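Local coordinates for peptidase M3B, oligoendopeptidase F (Enterococcus faecium, PDB 2QR4), which probably cleaves short peptides as a zinc-dependent endopeptidase of the M3 family, at residues E307-M312 / T366-M371; S400-N405 / K517-Q522; S137-A142 / A226-Y231; A154-A159 / R208-S213. All coordinates share one frame; numbering follows the deposited sequence.

Interaction 1: residues E307-M312 / T366-M371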
# COMPACT_ATOMS: atom_id res chain seq x y z
N GLU A 307 9.64 -41.95 -29.35
CA GLU A 307 8.68 -42.61 -30.21
C GLU A 307 7.43 -41.75 -30.32
O GLU A 307 6.89 -41.57 -31.42
CB GLU A 307 8.34 -44.00 -29.68
CG GLU A 307 7.87 -44.93 -30.77
CD GLU A 307 7.71 -46.35 -30.28
OE1 GLU A 307 7.50 -46.53 -29.06
OE2 GLU A 307 7.81 -47.28 -31.11
N ALA A 308 6.98 -41.22 -29.19
CA ALA A 308 5.81 -40.35 -29.17
C ALA A 308 6.03 -39.08 -29.99
O ALA A 308 5.15 -38.65 -30.73
CB ALA A 308 5.44 -40.01 -27.74
N LEU A 309 7.21 -38.49 -29.86
CA LEU A 309 7.54 -37.24 -30.54
C LEU A 309 7.82 -37.40 -32.04
O LEU A 309 8.03 -36.42 -32.74
CB LEU A 309 8.74 -36.57 -29.87
CG LEU A 309 8.47 -35.68 -28.65
CD1 LEU A 309 7.11 -35.95 -28.04
CD2 LEU A 309 9.57 -35.85 -27.62
N LYS A 310 7.80 -38.63 -32.55
CA LYS A 310 8.08 -38.86 -33.96
C LYS A 310 7.31 -37.94 -34.93
O LYS A 310 7.90 -37.43 -35.89
CB LYS A 310 7.87 -40.34 -34.34
CG LYS A 310 8.53 -40.74 -35.65
CD LYS A 310 8.50 -42.25 -35.85
CE LYS A 310 9.19 -42.98 -34.70
NZ LYS A 310 9.10 -44.47 -34.82
N PRO A 311 6.00 -37.71 -34.69
CA PRO A 311 5.22 -36.79 -35.53
C PRO A 311 5.87 -35.41 -35.67
O PRO A 311 5.53 -34.66 -36.59
CB PRO A 311 3.89 -36.67 -34.78
CG PRO A 311 3.76 -37.94 -34.04
CD PRO A 311 5.16 -38.32 -33.64
N MSE A 312 6.78 -35.08 -34.76
CA MSE A 312 7.57 -33.86 -34.85
C MSE A 312 8.51 -33.86 -36.05
O MSE A 312 8.93 -32.80 -36.51
CB MSE A 312 8.38 -33.65 -33.57
CG MSE A 312 7.57 -33.39 -32.32
SE MSE A 312 6.32 -31.91 -32.52
CE MSE A 312 7.36 -30.76 -33.70
N THR A 366 6.99 -35.07 -17.70
CA THR A 366 7.98 -34.07 -17.35
C THR A 366 9.12 -34.10 -18.35
O THR A 366 9.55 -33.05 -18.84
CB THR A 366 8.55 -34.36 -15.96
OG1 THR A 366 7.48 -34.47 -15.02
CG2 THR A 366 9.52 -33.26 -15.51
N LEU A 367 9.60 -35.30 -18.66
CA LEU A 367 10.70 -35.46 -19.60
C LEU A 367 10.34 -34.85 -20.95
O LEU A 367 11.11 -34.07 -21.53
CB LEU A 367 11.02 -36.95 -19.76
CG LEU A 367 12.18 -37.22 -20.71
CD1 LEU A 367 13.48 -36.60 -20.16
CD2 LEU A 367 12.33 -38.72 -20.97
N VAL A 368 9.16 -35.20 -21.43
CA VAL A 368 8.66 -34.70 -22.70
C VAL A 368 8.39 -33.19 -22.67
O VAL A 368 8.67 -32.48 -23.65
CB VAL A 368 7.42 -35.50 -23.12
CG1 VAL A 368 6.35 -34.60 -23.70
CG2 VAL A 368 7.82 -36.61 -24.08
N HIS A 369 7.89 -32.72 -21.54
CA HIS A 369 7.69 -31.29 -21.28
C HIS A 369 9.01 -30.50 -21.34
O HIS A 369 9.06 -29.41 -21.91
CB HIS A 369 7.03 -31.12 -19.90
CG HIS A 369 6.60 -29.72 -19.58
ND1 HIS A 369 7.40 -28.82 -18.90
CD2 HIS A 369 5.43 -29.06 -19.83
CE1 HIS A 369 6.75 -27.68 -18.75
NE2 HIS A 369 5.56 -27.80 -19.31
N GLU A 370 10.07 -31.07 -20.79
CA GLU A 370 11.37 -30.40 -20.76
C GLU A 370 12.09 -30.40 -22.11
O GLU A 370 12.71 -29.41 -22.48
CB GLU A 370 12.28 -30.99 -19.68
CG GLU A 370 12.15 -30.30 -18.34
CD GLU A 370 12.58 -31.18 -17.19
OE1 GLU A 370 12.02 -32.29 -17.05
OE2 GLU A 370 13.49 -30.77 -16.43
N MSE A 371 12.01 -31.51 -22.82
CA MSE A 371 12.56 -31.58 -24.17
C MSE A 371 12.01 -30.44 -25.01
O MSE A 371 12.73 -29.83 -25.79
CB MSE A 371 12.24 -32.92 -24.82
CG MSE A 371 12.63 -34.12 -23.98
SE MSE A 371 12.22 -35.83 -24.83
CE MSE A 371 13.70 -35.88 -26.12

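Interaction 2: residues S400-N405 / K517-Q522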
# COMPACT_ATOMS: atom_id res chain seq x y z
N SER A 400 6.26 -26.67 -24.84
CA SER A 400 6.26 -27.69 -23.81
C SER A 400 4.93 -28.42 -23.77
O SER A 400 4.89 -29.65 -23.81
CB SER A 400 6.54 -27.04 -22.45
OG SER A 400 7.91 -26.72 -22.32
N THR A 401 3.86 -27.65 -23.69
CA THR A 401 2.51 -28.20 -23.63
C THR A 401 2.18 -28.97 -24.90
O THR A 401 1.53 -30.00 -24.85
CB THR A 401 1.48 -27.08 -23.41
OG1 THR A 401 1.94 -26.24 -22.34
CG2 THR A 401 0.09 -27.62 -23.05
N THR A 402 2.66 -28.49 -26.05
CA THR A 402 2.39 -29.14 -27.31
C THR A 402 2.97 -30.55 -27.25
O THR A 402 2.32 -31.51 -27.66
CB THR A 402 3.02 -28.38 -28.50
OG1 THR A 402 2.53 -27.04 -28.51
CG2 THR A 402 2.65 -29.03 -29.82
N ASN A 403 4.19 -30.65 -26.73
CA ASN A 403 4.85 -31.95 -26.58
C ASN A 403 4.07 -32.91 -25.67
O ASN A 403 3.89 -34.07 -26.01
CB ASN A 403 6.28 -31.75 -26.07
CG ASN A 403 7.26 -31.36 -27.18
OD1 ASN A 403 6.87 -31.21 -28.34
ND2 ASN A 403 8.53 -31.22 -26.83
N GLU A 404 3.60 -32.41 -24.54
CA GLU A 404 2.76 -33.18 -23.64
C GLU A 404 1.50 -33.67 -24.35
O GLU A 404 1.08 -34.84 -24.21
CB GLU A 404 2.38 -32.35 -22.41
CG GLU A 404 3.33 -32.47 -21.23
CD GLU A 404 2.74 -31.87 -19.94
OE1 GLU A 404 2.12 -30.78 -20.01
OE2 GLU A 404 2.90 -32.49 -18.86
N ASN A 405 0.89 -32.77 -25.12
CA ASN A 405 -0.27 -33.12 -25.94
C ASN A 405 0.02 -34.28 -26.87
O ASN A 405 -0.80 -35.18 -27.02
CB ASN A 405 -0.76 -31.90 -26.74
CG ASN A 405 -1.54 -30.92 -25.87
OD1 ASN A 405 -2.06 -31.29 -24.82
ND2 ASN A 405 -1.62 -29.66 -26.29
N LYS A 517 -2.87 -30.80 -32.55
CA LYS A 517 -3.91 -31.40 -33.38
C LYS A 517 -3.61 -31.22 -34.87
O LYS A 517 -3.92 -32.09 -35.68
CB LYS A 517 -5.29 -30.84 -33.02
CG LYS A 517 -6.47 -31.70 -33.48
CD LYS A 517 -7.02 -31.22 -34.83
CE LYS A 517 -7.58 -29.81 -34.73
NZ LYS A 517 -8.49 -29.48 -35.87
N LYS A 518 -2.98 -30.11 -35.24
CA LYS A 518 -2.56 -29.91 -36.63
C LYS A 518 -1.40 -30.83 -36.98
O LYS A 518 -1.29 -31.30 -38.12
CB LYS A 518 -2.16 -28.46 -36.90
CG LYS A 518 -3.33 -27.52 -37.06
CD LYS A 518 -2.88 -26.09 -37.35
CE LYS A 518 -4.10 -25.16 -37.40
NZ LYS A 518 -4.96 -25.30 -36.18
N ILE A 519 -0.51 -31.06 -36.02
CA ILE A 519 0.63 -31.92 -36.27
C ILE A 519 0.17 -33.37 -36.33
O ILE A 519 0.47 -34.09 -37.30
CB ILE A 519 1.74 -31.76 -35.23
CG1 ILE A 519 2.32 -30.35 -35.27
CG2 ILE A 519 2.85 -32.77 -35.48
CD1 ILE A 519 3.01 -29.95 -33.98
N LEU A 520 -0.58 -33.80 -35.32
CA LEU A 520 -0.97 -35.21 -35.24
C LEU A 520 -1.83 -35.69 -36.41
O LEU A 520 -2.06 -36.89 -36.56
CB LEU A 520 -1.67 -35.52 -33.92
CG LEU A 520 -0.76 -35.48 -32.70
CD1 LEU A 520 -1.56 -35.24 -31.45
CD2 LEU A 520 0.05 -36.75 -32.59
N ASN A 521 -2.31 -34.77 -37.24
CA ASN A 521 -3.12 -35.17 -38.38
C ASN A 521 -2.41 -34.85 -39.69
O ASN A 521 -3.02 -34.89 -40.76
CB ASN A 521 -4.51 -34.53 -38.34
CG ASN A 521 -5.30 -34.89 -37.07
OD1 ASN A 521 -6.21 -34.17 -36.67
ND2 ASN A 521 -4.94 -36.00 -36.44
N GLN A 522 -1.12 -34.56 -39.60
CA GLN A 522 -0.32 -34.13 -40.75
C GLN A 522 -1.10 -33.19 -41.66
O GLN A 522 -1.28 -33.47 -42.84
CB GLN A 522 0.21 -35.30 -41.58
CG GLN A 522 0.62 -36.54 -40.80
CD GLN A 522 -0.36 -37.68 -40.97
OE1 GLN A 522 -1.58 -37.47 -40.94
NE2 GLN A 522 0.15 -38.89 -41.16

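Interaction 3: residues S137-A142 / A226-Y231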
# COMPACT_ATOMS: atom_id res chain seq x y z
N SER A 137 8.14 12.12 -15.90
CA SER A 137 8.97 12.29 -14.71
C SER A 137 8.20 12.03 -13.40
O SER A 137 8.68 11.28 -12.54
CB SER A 137 9.61 13.67 -14.71
OG SER A 137 10.41 13.83 -13.57
N LEU A 138 7.01 12.60 -13.25
CA LEU A 138 6.20 12.32 -12.05
C LEU A 138 5.84 10.85 -11.90
O LEU A 138 5.98 10.27 -10.82
CB LEU A 138 4.91 13.13 -12.07
CG LEU A 138 4.77 14.31 -11.12
CD1 LEU A 138 6.11 14.78 -10.61
CD2 LEU A 138 4.05 15.40 -11.85
N LEU A 139 5.34 10.27 -12.98
CA LEU A 139 4.93 8.87 -13.00
C LEU A 139 6.08 7.92 -12.69
O LEU A 139 5.90 6.96 -11.94
CB LEU A 139 4.31 8.51 -14.35
CG LEU A 139 2.78 8.51 -14.53
CD1 LEU A 139 2.07 9.20 -13.40
CD2 LEU A 139 2.40 9.13 -15.87
N ALA A 140 7.26 8.17 -13.26
CA ALA A 140 8.40 7.28 -13.04
C ALA A 140 8.84 7.40 -11.61
O ALA A 140 9.04 6.39 -10.93
CB ALA A 140 9.56 7.62 -13.98
N GLY A 141 8.98 8.63 -11.15
CA GLY A 141 9.45 8.89 -9.80
C GLY A 141 8.51 8.39 -8.71
O GLY A 141 8.93 8.20 -7.57
N ALA A 142 7.25 8.17 -9.07
CA ALA A 142 6.24 7.73 -8.11
C ALA A 142 6.06 6.22 -8.14
O ALA A 142 5.25 5.68 -7.40
CB ALA A 142 4.92 8.39 -8.40
N ALA A 226 -3.91 3.90 -16.73
CA ALA A 226 -4.65 3.74 -17.97
C ALA A 226 -5.32 5.07 -18.35
O ALA A 226 -5.22 5.54 -19.48
CB ALA A 226 -5.69 2.63 -17.82
N LYS A 227 -5.98 5.69 -17.38
CA LYS A 227 -6.71 6.93 -17.65
C LYS A 227 -5.78 8.04 -18.11
O LYS A 227 -6.01 8.68 -19.14
CB LYS A 227 -7.48 7.38 -16.41
CG LYS A 227 -8.37 8.60 -16.65
CD LYS A 227 -9.39 8.76 -15.53
CE LYS A 227 -10.42 9.84 -15.86
NZ LYS A 227 -9.94 11.23 -15.56
N VAL A 228 -4.71 8.28 -17.35
CA VAL A 228 -3.87 9.43 -17.70
C VAL A 228 -3.05 9.21 -18.97
O VAL A 228 -2.57 10.17 -19.55
CB VAL A 228 -2.99 9.91 -16.52
CG1 VAL A 228 -3.87 10.16 -15.30
CG2 VAL A 228 -1.89 8.89 -16.19
N ARG A 229 -2.92 7.95 -19.39
CA ARG A 229 -2.24 7.62 -20.65
C ARG A 229 -3.19 7.49 -21.84
O ARG A 229 -2.76 7.08 -22.92
CB ARG A 229 -1.42 6.34 -20.51
CG ARG A 229 -0.19 6.51 -19.62
CD ARG A 229 0.75 5.33 -19.76
NE ARG A 229 1.89 5.47 -18.86
CZ ARG A 229 2.95 6.22 -19.12
NH1 ARG A 229 3.94 6.29 -18.24
NH2 ARG A 229 3.05 6.91 -20.26
N ASN A 230 -4.46 7.83 -21.63
CA ASN A 230 -5.47 7.81 -22.71
C ASN A 230 -5.77 6.41 -23.28
O ASN A 230 -6.07 6.25 -24.46
CB ASN A 230 -5.06 8.77 -23.83
CG ASN A 230 -4.53 10.09 -23.30
OD1 ASN A 230 -5.28 10.89 -22.74
ND2 ASN A 230 -3.22 10.31 -23.46
N TYR A 231 -5.69 5.40 -22.44
CA TYR A 231 -6.20 4.10 -22.81
C TYR A 231 -7.68 4.08 -22.46
O TYR A 231 -8.13 4.82 -21.58
CB TYR A 231 -5.45 2.99 -22.08
CG TYR A 231 -4.02 2.78 -22.56
CD1 TYR A 231 -3.75 2.16 -23.78
CD2 TYR A 231 -2.95 3.21 -21.79
CE1 TYR A 231 -2.43 1.96 -24.22
CE2 TYR A 231 -1.63 3.02 -22.22
CZ TYR A 231 -1.38 2.39 -23.42
OH TYR A 231 -0.08 2.21 -23.80

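Interaction 4: residues A154-A159 / R208-S213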
# COMPACT_ATOMS: atom_id res chain seq x y z
N ALA A 154 2.90 -9.22 -0.35
CA ALA A 154 3.93 -10.25 -0.36
C ALA A 154 4.44 -10.53 1.06
O ALA A 154 4.62 -11.67 1.46
CB ALA A 154 5.11 -9.82 -1.29
N VAL A 155 4.64 -9.47 1.81
CA VAL A 155 5.25 -9.55 3.12
C VAL A 155 4.26 -10.11 4.15
O VAL A 155 4.55 -11.04 4.92
CB VAL A 155 5.77 -8.16 3.54
CG1 VAL A 155 4.80 -7.53 4.45
CG2 VAL A 155 7.10 -8.27 4.21
N LEU A 156 3.06 -9.56 4.13
CA LEU A 156 2.00 -10.07 4.97
C LEU A 156 1.73 -11.56 4.65
O LEU A 156 1.64 -12.39 5.56
CB LEU A 156 0.74 -9.23 4.78
CG LEU A 156 -0.54 -9.69 5.47
CD1 LEU A 156 -0.35 -9.79 7.00
CD2 LEU A 156 -1.64 -8.73 5.12
N ASN A 157 1.62 -11.89 3.37
CA ASN A 157 1.25 -13.25 2.96
C ASN A 157 2.36 -14.25 3.25
O ASN A 157 2.09 -15.36 3.71
CB ASN A 157 0.89 -13.31 1.47
CG ASN A 157 0.12 -14.59 1.10
OD1 ASN A 157 0.40 -15.24 0.09
ND2 ASN A 157 -0.85 -14.94 1.92
N ASN A 158 3.60 -13.87 3.01
CA ASN A 158 4.70 -14.82 3.13
C ASN A 158 5.52 -14.72 4.39
O ASN A 158 6.21 -15.67 4.73
CB ASN A 158 5.62 -14.75 1.91
CG ASN A 158 4.87 -14.99 0.62
OD1 ASN A 158 4.26 -16.05 0.43
ND2 ASN A 158 4.89 -14.01 -0.27
N ALA A 159 5.49 -13.59 5.08
CA ALA A 159 6.36 -13.46 6.24
C ALA A 159 5.62 -13.38 7.58
O ALA A 159 6.04 -14.00 8.56
CB ALA A 159 7.29 -12.27 6.06
N ARG A 208 -9.29 -10.32 5.51
CA ARG A 208 -9.88 -10.02 4.20
C ARG A 208 -9.96 -8.53 3.88
O ARG A 208 -9.85 -8.12 2.72
CB ARG A 208 -11.25 -10.66 4.07
CG ARG A 208 -12.27 -10.20 5.09
CD ARG A 208 -13.54 -11.02 4.94
NE ARG A 208 -14.66 -10.44 5.66
CZ ARG A 208 -14.78 -10.45 6.98
NH1 ARG A 208 -15.84 -9.90 7.54
NH2 ARG A 208 -13.84 -11.00 7.74
N ASN A 209 -10.14 -7.72 4.92
CA ASN A 209 -10.16 -6.27 4.79
C ASN A 209 -8.78 -5.72 4.40
O ASN A 209 -8.67 -4.83 3.56
CB ASN A 209 -10.62 -5.63 6.09
CG ASN A 209 -12.02 -6.07 6.52
OD1 ASN A 209 -12.20 -6.53 7.64
ND2 ASN A 209 -13.00 -5.90 5.65
N THR A 210 -7.73 -6.25 5.01
CA THR A 210 -6.37 -5.82 4.70
C THR A 210 -5.99 -6.13 3.25
O THR A 210 -5.50 -5.26 2.52
CB THR A 210 -5.37 -6.47 5.66
OG1 THR A 210 -5.75 -6.13 6.99
CG2 THR A 210 -3.94 -6.00 5.38
N PHE A 211 -6.24 -7.36 2.83
CA PHE A 211 -6.03 -7.77 1.45
C PHE A 211 -6.88 -7.01 0.43
O PHE A 211 -6.41 -6.68 -0.66
CB PHE A 211 -6.26 -9.27 1.32
CG PHE A 211 -5.18 -10.10 1.95
CD1 PHE A 211 -3.85 -9.94 1.57
CD2 PHE A 211 -5.50 -11.06 2.89
CE1 PHE A 211 -2.86 -10.73 2.12
CE2 PHE A 211 -4.50 -11.85 3.46
CZ PHE A 211 -3.18 -11.68 3.07
N ALA A 212 -8.13 -6.71 0.77
CA ALA A 212 -8.97 -5.90 -0.12
C ALA A 212 -8.32 -4.54 -0.32
O ALA A 212 -8.29 -4.01 -1.42
CB ALA A 212 -10.36 -5.72 0.47
N SER A 213 -7.81 -4.00 0.77
CA SER A 213 -7.12 -2.73 0.76
C SER A 213 -5.87 -2.81 -0.12
O SER A 213 -5.68 -1.96 -1.00
CB SER A 213 -6.76 -2.33 2.20
OG SER A 213 -6.02 -1.12 2.23

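Interaction 1: residues E307-M312 / T366-M371
Leu-309 and Val-368 have the nearest CA atoms of the two segments, 8.3 Å apart: Leu-309 sits just past the end of helix 302-308, where the chain turns into a 3-10 segment, and Val-368 lies within helix 361-379. The gap is bridged by side chains, and all of the contact is apolar. Leu-309 reaches across from the turn and uses both of its methyls on Val-368, CD2 lying 4.0 Å and CD1 4.1 Å from the single branch CG2. The leucine and valine run antiparallel, side by side rather than end on. One helical turn on, Met-371, a selenomethionine, also meets Leu-309 CD2, through its SE at 3.8 Å. This residue is poorly ordered, so its share of the contact is less certain than the buried pair of Leu-309 and Val-368. The turn that carries Leu-309 is held by a 2.7 Å backbone bond from Met-312 N to Leu-309 O. Beyond it, Met-312 packs on Ile-519 of helix 503-520 and on Leu-527 and Tyr-530 of helix 526-536, so the 3-10 segment is itself seated against two further helices. The residue after Val-368, His-369, touches Glu-397 and Glu-404 of helix 394-414 with its side chain. His-369, Glu-370 and Met-371 begin a sequence that matches HEXXH, the zinc-binding signature of M3 peptidases, so the contact packs a loop residue against what is probably the active-site helix.

Interaction 2: residues S400-N405 / K517-Q522
Thr-402 and Ile-519 meet methyl to methyl because of how each side chain is turned: Thr-402 has CG2 opposite its backbone N (chi1 -57°), while Ile-519 carries CD1 outward on a nearly straight chain (chi2 158°). Thr-402 CG2 and Ile-519 CD1 thus end 4.3 Å apart, a light van der Waals contact. The same rotation of Thr-402 sends its hydroxyl back along its own helix, where OG1 hydrogen-bonds to Ile-398 O. The polar branch is therefore satisfied within helix 394-414, and it is the methyl that makes the contact. The second touch is looser. Leu-520 CD1 comes within 4.5 Å of Asn-405 O, so a methyl lies near a backbone carbonyl oxygen. The nearest CA atoms are those of Asn-405 and Lys-517, 8.5 Å apart. Helix 503-520 stops here in a Schellman motif: Gln-522, at positive phi, is the C-prime residue, with Glu-523 N bonded to Lys-518 O and Gln-522 N to Ile-519 O at 2.8 Å. The contact thus lies beside the Schellman turn that ends the helix. Further back along helix 503-520, Ala-512 meets Thr-401, Thr-402 and Asn-405, and Ala-516 meets Asn-405. Helix 526-536 adds a third partner, with Tyr-530 against both Thr-402 and Ile-519, while helix 361-379 joins helix 394-414 through the hydrogen bond between Ser-400 OG and His-369 O.

Interaction 3: residues S137-A142 / A226-Y231
Leu-139, in the last turns of helix 133-141, faces Val-228, the last residue of helix 208-228, and Arg-229, just past it; the nearest CA atoms, those of Leu-139 and Val-228, are 10.0 Å apart. The gap is closed by side chains, and one methyl of Leu-139 does the touching. Leu-139 CD2 lies over one face of the Arg-229 guanidinium, 4.0 Å from NH1, and is 4.3 Å from Val-228 CG2. Arg-229 arrives from the opposite direction on a chain extended from CG to NE (chi2 -167°, chi3 -177°), which carries the flat group away from the helix end and brings one of its faces under the Leu-139 methyl. The methyl supplies an apolar lid; the charge is met instead by Glu-136, whose OE2 forms a salt bridge with Arg-229 NH2. Since Glu-136 is the residue just ahead of 137-142, the arginine grips the first helix by its charge while resting its face on Leu-139. Leu-138 packs on Gln-135 of the second subunit. Leu-138 of that subunit in turn touches both Leu-139 and Val-228, so the apolar part of the contact is completed across the dimer interface. Within the same chain, Tyr-231 stacks its ring with that of His-129, whose ND1 is hydrogen-bonded to Arg-229 O. The backbone of 226-231 is a Schellman motif: Asn-230 is the C-prime residue at positive phi, Tyr-231 N reaches Ala-226 O at 3.0 Å and Asn-230 N reaches Lys-227 O at 3.1 Å, the classical way to end an alpha-helix.

Interaction 4: residues A154-A159 / R208-S213
Leu-156 packs against Thr-210 and Phe-211 in a buried apolar contact between two helices of this mainly helical M3-family peptidase, helix 143-160 and the first turns of helix 208-228. The axes of the two segments run roughly antiparallel, at 141°, and stay 11.5 Å apart at their closest, so the side chains have to fill the interval. Leu-156 and Phe-211 do most of this. With CG opposite its backbone N, Leu-156 extends toward the second helix and puts CD2 between two partners, 3.6 Å from Thr-210 CG2 and 3.8 Å from Phe-211 CE1. The same methyl makes an off-centre CH-pi contact with the aromatic ring, 4.2 Å from its centroid and 30° from the normal. Thr-210 divides its two branches: the methyl faces Leu-156, whereas OG1 is hydrogen-bonded to Asp-160 OD2 of the second subunit. That subunit also packs its own Thr-210 on Val-155 and Leu-156, so the pairing of these helices belongs to the dimer interface as well as to the interior of one chain. Ser-213 OG adds a further bond across it, to Thr-152 OG1 of the second subunit. Helix 143-160 widens into a pi-type turn at 156-159, the turn that carries both residues touching the ring. Asn-157 is the second of these. Its amide is anchored by Tyr-204, whose OH is hydrogen-bonded to ND2, and its backbone O by His-178 NE2. The amide plane stands almost at right angles to the phenyl plane, 84° apart, with Asn-157 ND2 4.2 Å from Phe-211 CZ.

From the N terminus, interaction 3 opens first and closes last of the early pair: residues 137-142 return to 226-231 after 83 intervening residues, and interaction 4 is nested inside that loop, 154-159 meeting 208-213. Both use helix 208-228, interaction 4 at its start and interaction 3 at its end, and tie it to the successive helices 133-141 and 143-160; both also touch the second subunit. Interactions 1 and 2 follow in series, closing loops of 53 and 111 residues on the opposite side of the chain's centre. Their centres lie 10 Å apart and they touch directly, joining helices 302-308, 361-379, 394-414 and 503-520 into one packed group.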